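Local coordinates for outer surface protein (Bacillus cereus ATCC 14579, PDB 1X7F) that is of unknown function but is probably a 6-phospho-N-acetylmuramidase that hydrolyses phosphorylated muramyl sugars derived from the bacterial cell wall, at residues E308-Y313 with F338-G343; V274-E279 with A287-L292; H207-G212 with I249-A254. One frame throughout, in Å; residues are numbered along the deposited sequence. Where two conformers were deposited one is given.

Following the chain from the N terminus, contact 3 comes first: it joins the loops after the seventh and eighth strands of the N-terminal (β/α)8 barrel, and its loop holds helix 231-240. In the C-terminal domain, contact 2 closes a short strand-to-helix turn, and contact 1 ties helix 309-313 to the connection between strands 330-334 and 345-348, closing a loop that holds strand 330-334. The three loops run in series, with no nesting or crossing. Contacts 1 and 2 lie about 15 Å apart between centres and touch, Tyr313 OH reaching Glu291 OE2 at 3.0 Å in a probable hydrogen bond. The centre of contact 3 is about 34 Å from that of contact 2 and about 47 Å from that of contact 1.

Contact 1 (E308-Y313 with F338-G343); sequences EVRKKY and FGKYKG
The short, weakly bonded helix 309-313 of the C-terminal domain is held against the loop of a β hairpin, strands 330-334 and 345-348, chiefly through Arg310 and the backbone of Gly343. The CA atoms of Arg310 and Gly343 are 4.4 Å apart, and Arg310 CB lies 3.4 Å from Gly343 C. Gly343 has a positive phi of 87°, a conformation that suits glycine, and with no side chain on it the helix can sit directly on the main chain. Next to it Val309 sets a methyl on the same peptide, CG1 being 3.2 Å from Gly343 O.

From this anchor the Arg310 side chain runs out along the hairpin loop. Its CG is placed between the backbone N and the carbonyl carbon (chi1 82°), and from there the chain stays extended to NE, which carries the guanidinium to the 3-10 turn at Lys340 and Tyr341. In the conformer described, one of two modelled, NH1 donates to Lys340 O at 2.8 Å. The bond is bent, 135° at the hydrogen, and the acceptor sits off the guanidinium plane. Tyr341 CD2 lies over one face of the guanidinium, displaced toward its rim, while Lys340 CE comes to the edge. Tyr341 N to Phe338 O, at 2.7 Å, closes the turn that presents the Lys340 carbonyl.

Edge strand 303-306 of the mixed sheet, which pairs with strand 345-348, leads into this helix, so the contact lies just beyond that strand pair. Lys340 NZ is 3.8 Å from Arg310 NH1, a proximity of like charges that Glu344, in a long and weak ion pair with Arg310, may partly offset. The ring of Tyr313 leads away from the hairpin loop and rests on helix 282-289, against Val283, Arg286 and Ala287.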
ATOM      1  N   GLU A 308      -7.919  11.264  24.438  1.00 43.75           N
ATOM      2  CA  GLU A 308      -8.658  12.491  24.127  1.00 45.65           C
ATOM      3  C   GLU A 308     -10.165  12.270  23.930  1.00 45.63           C
ATOM      4  O   GLU A 308     -10.952  13.184  24.110  1.00 47.05           O
ATOM      5  CB  GLU A 308      -8.059  13.193  22.903  1.00 46.18           C
ATOM      6  CG  GLU A 308      -6.625  13.667  23.089  1.00 50.15           C
ATOM      7  CD  GLU A 308      -6.515  14.830  24.067  1.00 57.10           C
ATOM      8  OE1 GLU A 308      -6.856  15.981  23.689  1.00 57.79           O
ATOM      9  OE2 GLU A 308      -6.080  14.589  25.221  1.00 59.51           O
ATOM     10  N   VAL A 309     -10.558  11.053  23.575  1.00 46.18           N
ATOM     11  CA  VAL A 309     -11.969  10.687  23.399  1.00 46.93           C
ATOM     12  C   VAL A 309     -12.800  10.841  24.673  1.00 47.05           C
ATOM     13  O   VAL A 309     -13.952  11.276  24.611  1.00 46.80           O
ATOM     14  CB  VAL A 309     -12.116   9.229  22.825  1.00 47.36           C
ATOM     15  CG1 VAL A 309     -13.402   8.544  23.277  1.00 46.81           C
ATOM     16  CG2 VAL A 309     -12.042   9.257  21.317  1.00 48.01           C
ATOM     17  N   ARG A 310     -12.212  10.507  25.825  0.50 47.11           N
ATOM     18  CA  ARG A 310     -12.948  10.488  27.097  0.50 47.28           C
ATOM     19  C   ARG A 310     -13.248  11.864  27.691  0.50 46.99           C
ATOM     20  O   ARG A 310     -13.959  11.969  28.689  0.50 47.90           O
ATOM     21  CB  ARG A 310     -12.262   9.583  28.135  0.50 47.61           C
ATOM     22  CG  ARG A 310     -11.103  10.205  28.887  0.50 47.59           C
ATOM     23  CD  ARG A 310     -10.282   9.209  29.690  0.50 46.56           C
ATOM     24  NE  ARG A 310      -8.891   9.644  29.796  0.50 46.02           N
ATOM     25  CZ  ARG A 310      -8.360  10.235  30.860  0.50 44.21           C
ATOM     26  NH1 ARG A 310      -9.088  10.459  31.944  0.50 44.03           N
ATOM     27  NH2 ARG A 310      -7.086  10.594  30.844  0.50 43.64           N
ATOM     28  N   LYS A 311     -12.701  12.911  27.086  1.00 46.32           N
ATOM     29  CA  LYS A 311     -13.080  14.279  27.418  1.00 45.39           C
ATOM     30  C   LYS A 311     -14.438  14.653  26.826  1.00 44.05           C
ATOM     31  O   LYS A 311     -15.230  15.350  27.463  1.00 43.54           O
ATOM     32  CB  LYS A 311     -12.022  15.261  26.920  1.00 46.71           C
ATOM     33  CG  LYS A 311     -10.828  15.423  27.848  1.00 50.23           C
ATOM     34  CD  LYS A 311     -10.124  16.769  27.607  1.00 54.13           C
ATOM     35  CE  LYS A 311      -9.296  16.742  26.322  1.00 55.03           C
ATOM     36  NZ  LYS A 311      -8.374  15.570  26.333  1.00 54.53           N
ATOM     37  N   LYS A 312     -14.699  14.185  25.607  1.00 42.16           N
ATOM     38  CA  LYS A 312     -15.962  14.448  24.928  1.00 41.94           C
ATOM     39  C   LYS A 312     -17.096  13.553  25.406  1.00 41.18           C
ATOM     40  O   LYS A 312     -18.266  13.906  25.258  1.00 41.73           O
ATOM     41  CB  LYS A 312     -15.812  14.296  23.411  1.00 41.82           C
ATOM     42  CG  LYS A 312     -14.873  15.298  22.771  1.00 44.10           C
ATOM     43  CD  LYS A 312     -14.486  14.871  21.354  1.00 49.89           C
ATOM     44  CE  LYS A 312     -15.515  15.327  20.344  1.00 51.17           C
ATOM     45  NZ  LYS A 312     -15.596  16.825  20.298  1.00 55.19           N
ATOM     46  N   TYR A 313     -16.754  12.399  25.972  1.00 39.91           N
ATOM     47  CA  TYR A 313     -17.755  11.374  26.260  1.00 39.71           C
ATOM     48  C   TYR A 313     -17.982  11.093  27.744  1.00 39.71           C
ATOM     49  O   TYR A 313     -18.785  10.231  28.097  1.00 39.49           O
ATOM     50  CB  TYR A 313     -17.459  10.092  25.462  1.00 38.84           C
ATOM     51  CG  TYR A 313     -17.697  10.291  23.968  1.00 40.02           C
ATOM     52  CD1 TYR A 313     -16.641  10.589  23.099  1.00 37.54           C
ATOM     53  CD2 TYR A 313     -18.986  10.223  23.433  1.00 40.41           C
ATOM     54  CE1 TYR A 313     -16.860  10.792  21.728  1.00 38.64           C
ATOM     55  CE2 TYR A 313     -19.217  10.415  22.064  1.00 40.05           C
ATOM     56  CZ  TYR A 313     -18.153  10.701  21.220  1.00 38.49           C
ATOM     57  OH  TYR A 313     -18.384  10.896  19.879  1.00 39.85           O
ATOM     58  N   PHE A 338     -15.824   3.031  35.596  1.00 36.43           N
ATOM     59  CA  PHE A 338     -14.382   3.241  35.420  1.00 35.74           C
ATOM     60  C   PHE A 338     -13.892   4.644  35.857  1.00 35.86           C
ATOM     61  O   PHE A 338     -12.771   5.037  35.525  1.00 35.67           O
ATOM     62  CB  PHE A 338     -13.936   2.913  33.984  1.00 34.07           C
ATOM     63  CG  PHE A 338     -12.607   2.154  33.905  1.00 34.60           C
ATOM     64  CD1 PHE A 338     -11.755   2.071  35.003  1.00 33.27           C
ATOM     65  CD2 PHE A 338     -12.201   1.560  32.708  1.00 35.17           C
ATOM     66  CE1 PHE A 338     -10.537   1.385  34.926  1.00 34.40           C
ATOM     67  CE2 PHE A 338     -10.991   0.864  32.622  1.00 34.93           C
ATOM     68  CZ  PHE A 338     -10.160   0.773  33.746  1.00 33.76           C
ATOM     69  N   GLY A 339     -14.720   5.372  36.613  1.00 36.21           N
ATOM     70  CA  GLY A 339     -14.378   6.710  37.135  1.00 36.19           C
ATOM     71  C   GLY A 339     -13.688   7.633  36.141  1.00 37.18           C
ATOM     72  O   GLY A 339     -14.249   7.974  35.109  1.00 37.61           O
ATOM     73  N   LYS A 340     -12.455   8.017  36.458  1.00 37.78           N
ATOM     74  CA  LYS A 340     -11.562   8.800  35.578  1.00 38.41           C
ATOM     75  C   LYS A 340     -11.457   8.253  34.132  1.00 37.85           C
ATOM     76  O   LYS A 340     -11.180   9.005  33.191  1.00 38.56           O
ATOM     77  CB  LYS A 340     -10.164   8.814  36.239  1.00 40.28           C
ATOM     78  CG  LYS A 340      -9.065   9.612  35.554  1.00 42.01           C
ATOM     79  CD  LYS A 340      -8.966  11.030  36.113  1.00 46.48           C
ATOM     80  CE  LYS A 340      -7.957  11.869  35.316  1.00 49.55           C
ATOM     81  NZ  LYS A 340      -6.741  11.089  34.908  1.00 48.86           N
ATOM     82  N   TYR A 341     -11.674   6.953  33.953  1.00 35.74           N
ATOM     83  CA  TYR A 341     -11.432   6.304  32.661  1.00 34.65           C
ATOM     84  C   TYR A 341     -12.699   5.968  31.884  1.00 34.09           C
ATOM     85  O   TYR A 341     -12.630   5.395  30.810  1.00 34.12           O
ATOM     86  CB  TYR A 341     -10.503   5.069  32.829  1.00 34.26           C
ATOM     87  CG  TYR A 341      -9.236   5.488  33.511  1.00 33.27           C
ATOM     88  CD1 TYR A 341      -8.997   5.150  34.842  1.00 31.27           C
ATOM     89  CD2 TYR A 341      -8.318   6.321  32.858  1.00 34.01           C
ATOM     90  CE1 TYR A 341      -7.869   5.586  35.484  1.00 32.54           C
ATOM     91  CE2 TYR A 341      -7.179   6.771  33.503  1.00 35.29           C
ATOM     92  CZ  TYR A 341      -6.958   6.386  34.815  1.00 32.55           C
ATOM     93  OH  TYR A 341      -5.850   6.817  35.471  1.00 32.66           O
ATOM     94  N   LYS A 342     -13.852   6.326  32.434  1.00 35.03           N
ATOM     95  CA  LYS A 342     -15.105   6.248  31.698  1.00 35.55           C
ATOM     96  C   LYS A 342     -14.988   7.026  30.367  1.00 35.90           C
ATOM     97  O   LYS A 342     -14.561   8.190  30.341  1.00 34.85           O
ATOM     98  CB  LYS A 342     -16.245   6.823  32.529  1.00 35.73           C
ATOM     99  CG  LYS A 342     -17.579   6.937  31.756  1.00 36.77           C
ATOM    100  CD  LYS A 342     -18.660   7.496  32.648  1.00 34.77           C
ATOM    101  CE  LYS A 342     -19.699   8.192  31.841  1.00 39.98           C
ATOM    102  NZ  LYS A 342     -20.609   9.018  32.688  1.00 44.13           N
ATOM    103  N   GLY A 343     -15.354   6.353  29.274  1.00 36.12           N
ATOM    104  CA  GLY A 343     -15.340   6.953  27.954  1.00 36.38           C
ATOM    105  C   GLY A 343     -13.981   6.815  27.291  1.00 37.08           C
ATOM    106  O   GLY A 343     -13.817   7.277  26.170  1.00 36.07           O
TER

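Contact 2 (V274-E279 with A287-L292); sequences VHFVDE and ATLQEL
The ring of Phe276 meets helix 282-289 with its edge: Thr288 CB and Leu289 CG both lie close to the ring plane at its far end, and neither residue stacks on a face. This is a strand-helix unit of the C-terminal domain, in which strand 270-276 turns through a short loop into a helix that packs back over the mixed sheet. Phe276 CZ enters between the two helix residues, 3.8 Å from Thr288 CG2 and 3.9 Å from Leu289 CG. The ring reaches out to the helix, while the side chains of Thr288 and Leu289 run against it from the helix side. Leu289 carries its CG anti to the carbonyl carbon (chi1 -61°), which brings its branch point to CZ and its CD1 to within 4.0 Å of Phe276 CE1.

No hydrogen bond links the two segments; the hydroxyl of Thr288 is instead bonded to Glu284 O one turn earlier in the helix. Val361 of strand 358-364 touches both Phe276 and Thr288, and Cys383 of strand 380-384 touches Val274 and Thr288, so neighbouring strands share the interface. Two residues before Phe276, Val274 points toward the same helix and puts its CG1 4.1 Å from Leu289 CD2.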
ATOM      1  N   VAL A 274     -13.653  -2.043  11.595  1.00 35.03           N
ATOM      2  CA  VAL A 274     -14.257  -2.481  12.858  1.00 34.75           C
ATOM      3  C   VAL A 274     -15.626  -3.138  12.579  1.00 35.43           C
ATOM      4  O   VAL A 274     -16.387  -2.691  11.704  1.00 35.30           O
ATOM      5  CB  VAL A 274     -14.397  -1.294  13.881  1.00 34.65           C
ATOM      6  CG1 VAL A 274     -15.349  -0.199  13.351  1.00 33.38           C
ATOM      7  CG2 VAL A 274     -14.875  -1.772  15.266  1.00 36.25           C
ATOM      8  N   HIS A 275     -15.903  -4.216  13.307  1.00 35.59           N
ATOM      9  CA  HIS A 275     -17.215  -4.835  13.350  1.00 36.19           C
ATOM     10  C   HIS A 275     -17.762  -4.670  14.765  1.00 35.16           C
ATOM     11  O   HIS A 275     -17.142  -5.104  15.732  1.00 34.91           O
ATOM     12  CB  HIS A 275     -17.136  -6.328  13.005  1.00 36.90           C
ATOM     13  CG  HIS A 275     -16.557  -6.616  11.652  1.00 40.13           C
ATOM     14  ND1 HIS A 275     -17.325  -6.669  10.508  1.00 43.18           N
ATOM     15  CD2 HIS A 275     -15.285  -6.878  11.262  1.00 42.71           C
ATOM     16  CE1 HIS A 275     -16.551  -6.941   9.470  1.00 42.41           C
ATOM     17  NE2 HIS A 275     -15.309  -7.079   9.902  1.00 41.67           N
ATOM     18  N   PHE A 276     -18.926  -4.046  14.879  1.00 34.90           N
ATOM     19  CA  PHE A 276     -19.568  -3.854  16.168  1.00 35.62           C
ATOM     20  C   PHE A 276     -20.271  -5.087  16.717  1.00 35.81           C
ATOM     21  O   PHE A 276     -20.819  -5.879  15.957  1.00 35.54           O
ATOM     22  CB  PHE A 276     -20.544  -2.676  16.089  1.00 35.41           C
ATOM     23  CG  PHE A 276     -19.864  -1.368  15.902  1.00 35.99           C
ATOM     24  CD1 PHE A 276     -19.964  -0.682  14.685  1.00 36.84           C
ATOM     25  CD2 PHE A 276     -19.078  -0.834  16.923  1.00 32.16           C
ATOM     26  CE1 PHE A 276     -19.305   0.535  14.503  1.00 36.72           C
ATOM     27  CE2 PHE A 276     -18.419   0.370  16.751  1.00 33.50           C
ATOM     28  CZ  PHE A 276     -18.530   1.059  15.540  1.00 35.58           C
ATOM     29  N   VAL A 277     -20.257  -5.238  18.044  1.00 36.41           N
ATOM     30  CA  VAL A 277     -21.120  -6.233  18.696  1.00 36.92           C
ATOM     31  C   VAL A 277     -22.566  -5.731  18.690  1.00 37.82           C
ATOM     32  O   VAL A 277     -22.799  -4.517  18.621  1.00 38.64           O
ATOM     33  CB  VAL A 277     -20.671  -6.574  20.154  1.00 36.80           C
ATOM     34  CG1 VAL A 277     -19.226  -7.048  20.179  1.00 36.16           C
ATOM     35  CG2 VAL A 277     -20.898  -5.385  21.127  1.00 35.04           C
ATOM     36  N   ASP A 278     -23.523  -6.655  18.761  1.00 38.14           N
ATOM     37  CA  ASP A 278     -24.954  -6.315  18.794  1.00 39.80           C
ATOM     38  C   ASP A 278     -25.331  -5.311  19.892  1.00 39.59           C
ATOM     39  O   ASP A 278     -26.236  -4.490  19.721  1.00 39.50           O
ATOM     40  CB  ASP A 278     -25.802  -7.583  18.967  1.00 40.28           C
ATOM     41  CG  ASP A 278     -25.765  -8.495  17.741  1.00 44.42           C
ATOM     42  OD1 ASP A 278     -25.372  -8.037  16.639  1.00 47.13           O
ATOM     43  OD2 ASP A 278     -26.123  -9.697  17.791  1.00 48.80           O
ATOM     44  N   GLU A 279     -24.620  -5.383  21.008  1.00 39.75           N
ATOM     45  CA  GLU A 279     -24.925  -4.591  22.191  1.00 40.51           C
ATOM     46  C   GLU A 279     -24.378  -3.153  22.154  1.00 39.91           C
ATOM     47  O   GLU A 279     -24.706  -2.356  23.041  1.00 40.72           O
ATOM     48  CB  GLU A 279     -24.418  -5.319  23.445  1.00 41.36           C
ATOM     49  CG  GLU A 279     -25.033  -6.711  23.663  1.00 44.83           C
ATOM     50  CD  GLU A 279     -24.538  -7.766  22.664  1.00 47.17           C
ATOM     51  OE1 GLU A 279     -23.333  -7.764  22.307  1.00 43.64           O
ATOM     52  OE2 GLU A 279     -25.366  -8.603  22.231  1.00 49.42           O
ATOM     53  N   ALA A 287     -18.289   7.431  19.325  1.00 32.48           N
ATOM     54  CA  ALA A 287     -16.935   7.504  19.892  1.00 33.24           C
ATOM     55  C   ALA A 287     -15.938   6.759  19.010  1.00 32.88           C
ATOM     56  O   ALA A 287     -14.817   7.190  18.832  1.00 34.33           O
ATOM     57  CB  ALA A 287     -16.907   6.925  21.312  1.00 31.84           C
ATOM     58  N   THR A 288     -16.361   5.630  18.466  1.00 33.17           N
ATOM     59  CA  THR A 288     -15.505   4.804  17.621  1.00 33.15           C
ATOM     60  C   THR A 288     -15.272   5.421  16.237  1.00 33.02           C
ATOM     61  O   THR A 288     -14.127   5.520  15.790  1.00 32.86           O
ATOM     62  CB  THR A 288     -16.133   3.396  17.490  1.00 33.74           C
ATOM     63  OG1 THR A 288     -16.220   2.798  18.799  1.00 32.47           O
ATOM     64  CG2 THR A 288     -15.219   2.457  16.666  1.00 31.28           C
ATOM     65  N   LEU A 289     -16.360   5.837  15.582  1.00 32.53           N
ATOM     66  CA  LEU A 289     -16.349   6.175  14.149  1.00 33.54           C
ATOM     67  C   LEU A 289     -16.139   7.645  13.827  1.00 34.75           C
ATOM     68  O   LEU A 289     -15.613   7.980  12.766  1.00 34.90           O
ATOM     69  CB  LEU A 289     -17.655   5.738  13.480  1.00 31.87           C
ATOM     70  CG  LEU A 289     -18.070   4.275  13.459  1.00 30.01           C
ATOM     71  CD1 LEU A 289     -19.466   4.157  12.831  1.00 31.25           C
ATOM     72  CD2 LEU A 289     -17.060   3.441  12.703  1.00 27.46           C
ATOM     73  N   GLN A 290     -16.572   8.516  14.730  1.00 36.62           N
ATOM     74  CA  GLN A 290     -16.609   9.946  14.451  1.00 39.40           C
ATOM     75  C   GLN A 290     -15.316  10.630  14.871  1.00 39.87           C
ATOM     76  O   GLN A 290     -15.089  11.786  14.553  1.00 41.99           O
ATOM     77  CB  GLN A 290     -17.829  10.603  15.129  1.00 37.95           C
ATOM     78  CG  GLN A 290     -18.259  11.871  14.459  1.00 43.53           C
ATOM     79  CD  GLN A 290     -19.550  12.441  15.020  1.00 47.58           C
ATOM     80  OE1 GLN A 290     -19.520  13.404  15.789  1.00 47.08           O
ATOM     81  NE2 GLN A 290     -20.686  11.846  14.640  1.00 47.32           N
ATOM     82  N   GLU A 291     -14.469   9.906  15.578  1.00 41.21           N
ATOM     83  CA  GLU A 291     -13.258  10.480  16.137  1.00 42.10           C
ATOM     84  C   GLU A 291     -12.029  10.118  15.330  1.00 41.72           C
ATOM     85  O   GLU A 291     -11.877   8.979  14.891  1.00 43.03           O
ATOM     86  CB  GLU A 291     -13.049   9.996  17.588  1.00 42.42           C
ATOM     87  CG  GLU A 291     -14.242  10.203  18.516  1.00 44.69           C
ATOM     88  CD  GLU A 291     -14.626  11.662  18.664  1.00 48.75           C
ATOM     89  OE1 GLU A 291     -13.701  12.496  18.795  1.00 51.33           O
ATOM     90  OE2 GLU A 291     -15.846  11.974  18.641  1.00 48.91           O
ATOM     91  N   LEU A 292     -11.155  11.099  15.152  1.00 41.16           N
ATOM     92  CA  LEU A 292      -9.781  10.848  14.774  1.00 40.25           C
ATOM     93  C   LEU A 292      -9.026  10.469  16.049  1.00 39.83           C
ATOM     94  O   LEU A 292      -8.756  11.320  16.909  1.00 40.12           O
ATOM     95  CB  LEU A 292      -9.181  12.091  14.107  1.00 40.69           C
ATOM     96  CG  LEU A 292      -7.703  12.089  13.698  1.00 42.32           C
ATOM     97  CD1 LEU A 292      -7.297  10.795  12.972  1.00 40.53           C
ATOM     98  CD2 LEU A 292      -7.388  13.323  12.841  1.00 40.14           C
TER

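Contact 3 (H207-G212 with I249-A254); sequences HVANIG and IGNAYA
Ala252 O is held by two successive amides of the facing loop, Ile211 N at 2.7 Å and, more weakly, Asn210 N at 3.1 Å. Both residues stand opposite Ala252, a classic β bulge, here on a single antiparallel bridge between the loops that follow strands 201-204 and 246-249 of the (β/α)8 barrel. These loops rise from the C-terminal ends of the parallel strands, the end at which barrels of this kind carry their active site. The Ile211 bond arrives nearly along the C=O axis. Its reciprocal, Ala252 N to Ile211 O at 3.0 Å, is almost straight at 166° and uses a carbonyl lone pair, which makes the pair hydrogen-bonded in both directions.

The peptide between Ala252 and Tyr253 is cis, so Ala252 O and the N-H of Tyr253 lie on the same side of it. A water takes the Tyr253 N-H at 2.9 Å and also accepts from Asn210 N, which is thereby shared between the water and Ala252 O. Next to the bulge, Ala209 sets its methyl against the backbone, CB 3.3 Å from Ala252 C, and beside the carbon framework of Asn251.

Tyr253 leaves its backbone away from the opposing loop, and its side chain reaches the loop and helix that follow the first strand: its hydroxyl bonds Ser38 and Asp43, and its ring meets that of Tyr46 edge-to-face. Ile211 runs alongside it in the same direction, its CD1 4.1 Å from Tyr253 CE1.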
ATOM      1  N   HIS A 207      -7.180 -10.843  -6.563  1.00 37.01           N
ATOM      2  CA  HIS A 207      -7.675 -12.213  -6.429  1.00 37.25           C
ATOM      3  C   HIS A 207      -8.671 -12.578  -7.535  1.00 37.34           C
ATOM      4  O   HIS A 207      -9.203 -13.688  -7.562  1.00 37.79           O
ATOM      5  CB  HIS A 207      -8.227 -12.437  -5.012  1.00 36.77           C
ATOM      6  CG  HIS A 207      -7.209 -12.168  -3.949  1.00 36.93           C
ATOM      7  ND1 HIS A 207      -6.029 -12.882  -3.850  1.00 35.58           N
ATOM      8  CD2 HIS A 207      -7.151 -11.213  -2.991  1.00 35.27           C
ATOM      9  CE1 HIS A 207      -5.314 -12.410  -2.847  1.00 34.28           C
ATOM     10  NE2 HIS A 207      -5.967 -11.390  -2.317  1.00 37.10           N
ATOM     11  N   VAL A 208      -8.882 -11.642  -8.460  1.00 37.12           N
ATOM     12  CA  VAL A 208      -9.733 -11.856  -9.620  1.00 36.87           C
ATOM     13  C   VAL A 208      -8.865 -11.966 -10.883  1.00 37.22           C
ATOM     14  O   VAL A 208      -9.084 -12.848 -11.707  1.00 37.07           O
ATOM     15  CB  VAL A 208     -10.790 -10.716  -9.763  1.00 37.05           C
ATOM     16  CG1 VAL A 208     -11.696 -10.951 -10.949  1.00 36.07           C
ATOM     17  CG2 VAL A 208     -11.630 -10.590  -8.483  1.00 36.95           C
ATOM     18  N   ALA A 209      -7.885 -11.066 -11.008  1.00 36.68           N
ATOM     19  CA  ALA A 209      -6.969 -11.005 -12.148  1.00 36.89           C
ATOM     20  C   ALA A 209      -6.370 -12.361 -12.542  1.00 37.54           C
ATOM     21  O   ALA A 209      -5.953 -13.142 -11.679  1.00 37.37           O
ATOM     22  CB  ALA A 209      -5.864  -9.993 -11.872  1.00 36.60           C
ATOM     23  N   ASN A 210      -6.338 -12.626 -13.850  1.00 38.02           N
ATOM     24  CA  ASN A 210      -5.841 -13.891 -14.407  1.00 39.63           C
ATOM     25  C   ASN A 210      -4.568 -13.797 -15.242  1.00 39.13           C
ATOM     26  O   ASN A 210      -4.035 -14.819 -15.656  1.00 39.58           O
ATOM     27  CB  ASN A 210      -6.945 -14.569 -15.233  1.00 40.60           C
ATOM     28  CG  ASN A 210      -7.995 -15.207 -14.355  1.00 44.15           C
ATOM     29  OD1 ASN A 210      -7.677 -15.729 -13.279  1.00 50.62           O
ATOM     30  ND2 ASN A 210      -9.248 -15.161 -14.788  1.00 43.76           N
ATOM     31  N   ILE A 211      -4.091 -12.574 -15.486  1.00 38.82           N
ATOM     32  CA  ILE A 211      -2.956 -12.339 -16.383  1.00 37.51           C
ATOM     33  C   ILE A 211      -1.707 -11.880 -15.635  1.00 37.47           C
ATOM     34  O   ILE A 211      -1.758 -10.964 -14.820  1.00 37.87           O
ATOM     35  CB  ILE A 211      -3.326 -11.308 -17.500  1.00 37.49           C
ATOM     36  CG1 ILE A 211      -4.531 -11.793 -18.312  1.00 35.26           C
ATOM     37  CG2 ILE A 211      -2.122 -11.044 -18.421  1.00 35.76           C
ATOM     38  CD1 ILE A 211      -5.217 -10.685 -19.122  1.00 36.74           C
ATOM     39  N   GLY A 212      -0.587 -12.535 -15.937  1.00 37.12           N
ATOM     40  CA  GLY A 212       0.738 -12.089 -15.524  1.00 36.10           C
ATOM     41  C   GLY A 212       1.664 -12.263 -16.718  1.00 36.03           C
ATOM     42  O   GLY A 212       1.211 -12.656 -17.788  1.00 35.49           O
ATOM     43  N   ILE A 249      -1.088  -2.733  -8.599  1.00 36.75           N
ATOM     44  CA  ILE A 249      -1.581  -4.104  -8.808  1.00 35.97           C
ATOM     45  C   ILE A 249      -0.734  -4.789  -9.886  1.00 36.07           C
ATOM     46  O   ILE A 249      -0.669  -4.310 -11.020  1.00 35.72           O
ATOM     47  CB  ILE A 249      -3.078  -4.100  -9.220  1.00 36.16           C
ATOM     48  CG1 ILE A 249      -3.885  -3.189  -8.282  1.00 36.04           C
ATOM     49  CG2 ILE A 249      -3.618  -5.547  -9.292  1.00 33.27           C
ATOM     50  CD1 ILE A 249      -5.317  -2.994  -8.678  1.00 34.45           C
ATOM     51  N   GLY A 250      -0.104  -5.909  -9.521  1.00 36.48           N
ATOM     52  CA  GLY A 250       0.859  -6.601 -10.366  1.00 34.70           C
ATOM     53  C   GLY A 250       0.256  -7.476 -11.444  1.00 35.38           C
ATOM     54  O   GLY A 250       0.844  -7.630 -12.509  1.00 35.49           O
ATOM     55  N   ASN A 251      -0.907  -8.064 -11.170  1.00 35.34           N
ATOM     56  CA  ASN A 251      -1.642  -8.837 -12.187  1.00 35.01           C
ATOM     57  C   ASN A 251      -2.817  -8.056 -12.803  1.00 34.37           C
ATOM     58  O   ASN A 251      -3.246  -7.052 -12.248  1.00 34.44           O
ATOM     59  CB  ASN A 251      -2.061 -10.254 -11.670  1.00 34.07           C
ATOM     60  CG  ASN A 251      -2.654 -10.247 -10.236  1.00 35.35           C
ATOM     61  OD1 ASN A 251      -2.987 -11.304  -9.691  1.00 36.31           O
ATOM     62  ND2 ASN A 251      -2.785  -9.077  -9.638  1.00 28.69           N
ATOM     63  N   ALA A 252      -3.336  -8.530 -13.941  1.00 33.90           N
ATOM     64  CA  ALA A 252      -4.477  -7.887 -14.640  1.00 33.12           C
ATOM     65  C   ALA A 252      -5.534  -8.940 -14.968  1.00 33.29           C
ATOM     66  O   ALA A 252      -5.179 -10.085 -15.209  1.00 34.05           O
ATOM     67  CB  ALA A 252      -3.998  -7.201 -15.932  1.00 31.85           C
ATOM     68  N   TYR A 253      -6.826  -8.602 -14.988  1.00 34.15           N
ATOM     69  CA  TYR A 253      -7.378  -7.287 -14.663  1.00 33.44           C
ATOM     70  C   TYR A 253      -7.995  -7.396 -13.291  1.00 33.89           C
ATOM     71  O   TYR A 253      -8.740  -8.354 -13.022  1.00 34.20           O
ATOM     72  CB  TYR A 253      -8.500  -6.935 -15.649  1.00 33.74           C
ATOM     73  CG  TYR A 253      -8.054  -6.864 -17.083  1.00 35.60           C
ATOM     74  CD1 TYR A 253      -8.469  -7.816 -18.026  1.00 34.88           C
ATOM     75  CD2 TYR A 253      -7.189  -5.856 -17.500  1.00 35.73           C
ATOM     76  CE1 TYR A 253      -8.035  -7.742 -19.351  1.00 33.28           C
ATOM     77  CE2 TYR A 253      -6.754  -5.776 -18.805  1.00 33.83           C
ATOM     78  CZ  TYR A 253      -7.176  -6.709 -19.723  1.00 34.07           C
ATOM     79  OH  TYR A 253      -6.718  -6.584 -21.009  1.00 35.46           O
ATOM     80  N   ALA A 254      -7.716  -6.423 -12.424  1.00 33.81           N
ATOM     81  CA  ALA A 254      -8.423  -6.339 -11.154  1.00 33.83           C
ATOM     82  C   ALA A 254      -9.887  -6.064 -11.478  1.00 34.10           C
ATOM     83  O   ALA A 254     -10.192  -5.414 -12.484  1.00 33.47           O
ATOM     84  CB  ALA A 254      -7.831  -5.230 -10.261  1.00 32.97           C
TER
HETATM   85  O   HOH W   1      -8.255 -11.026 -15.654  1.00 35.06           O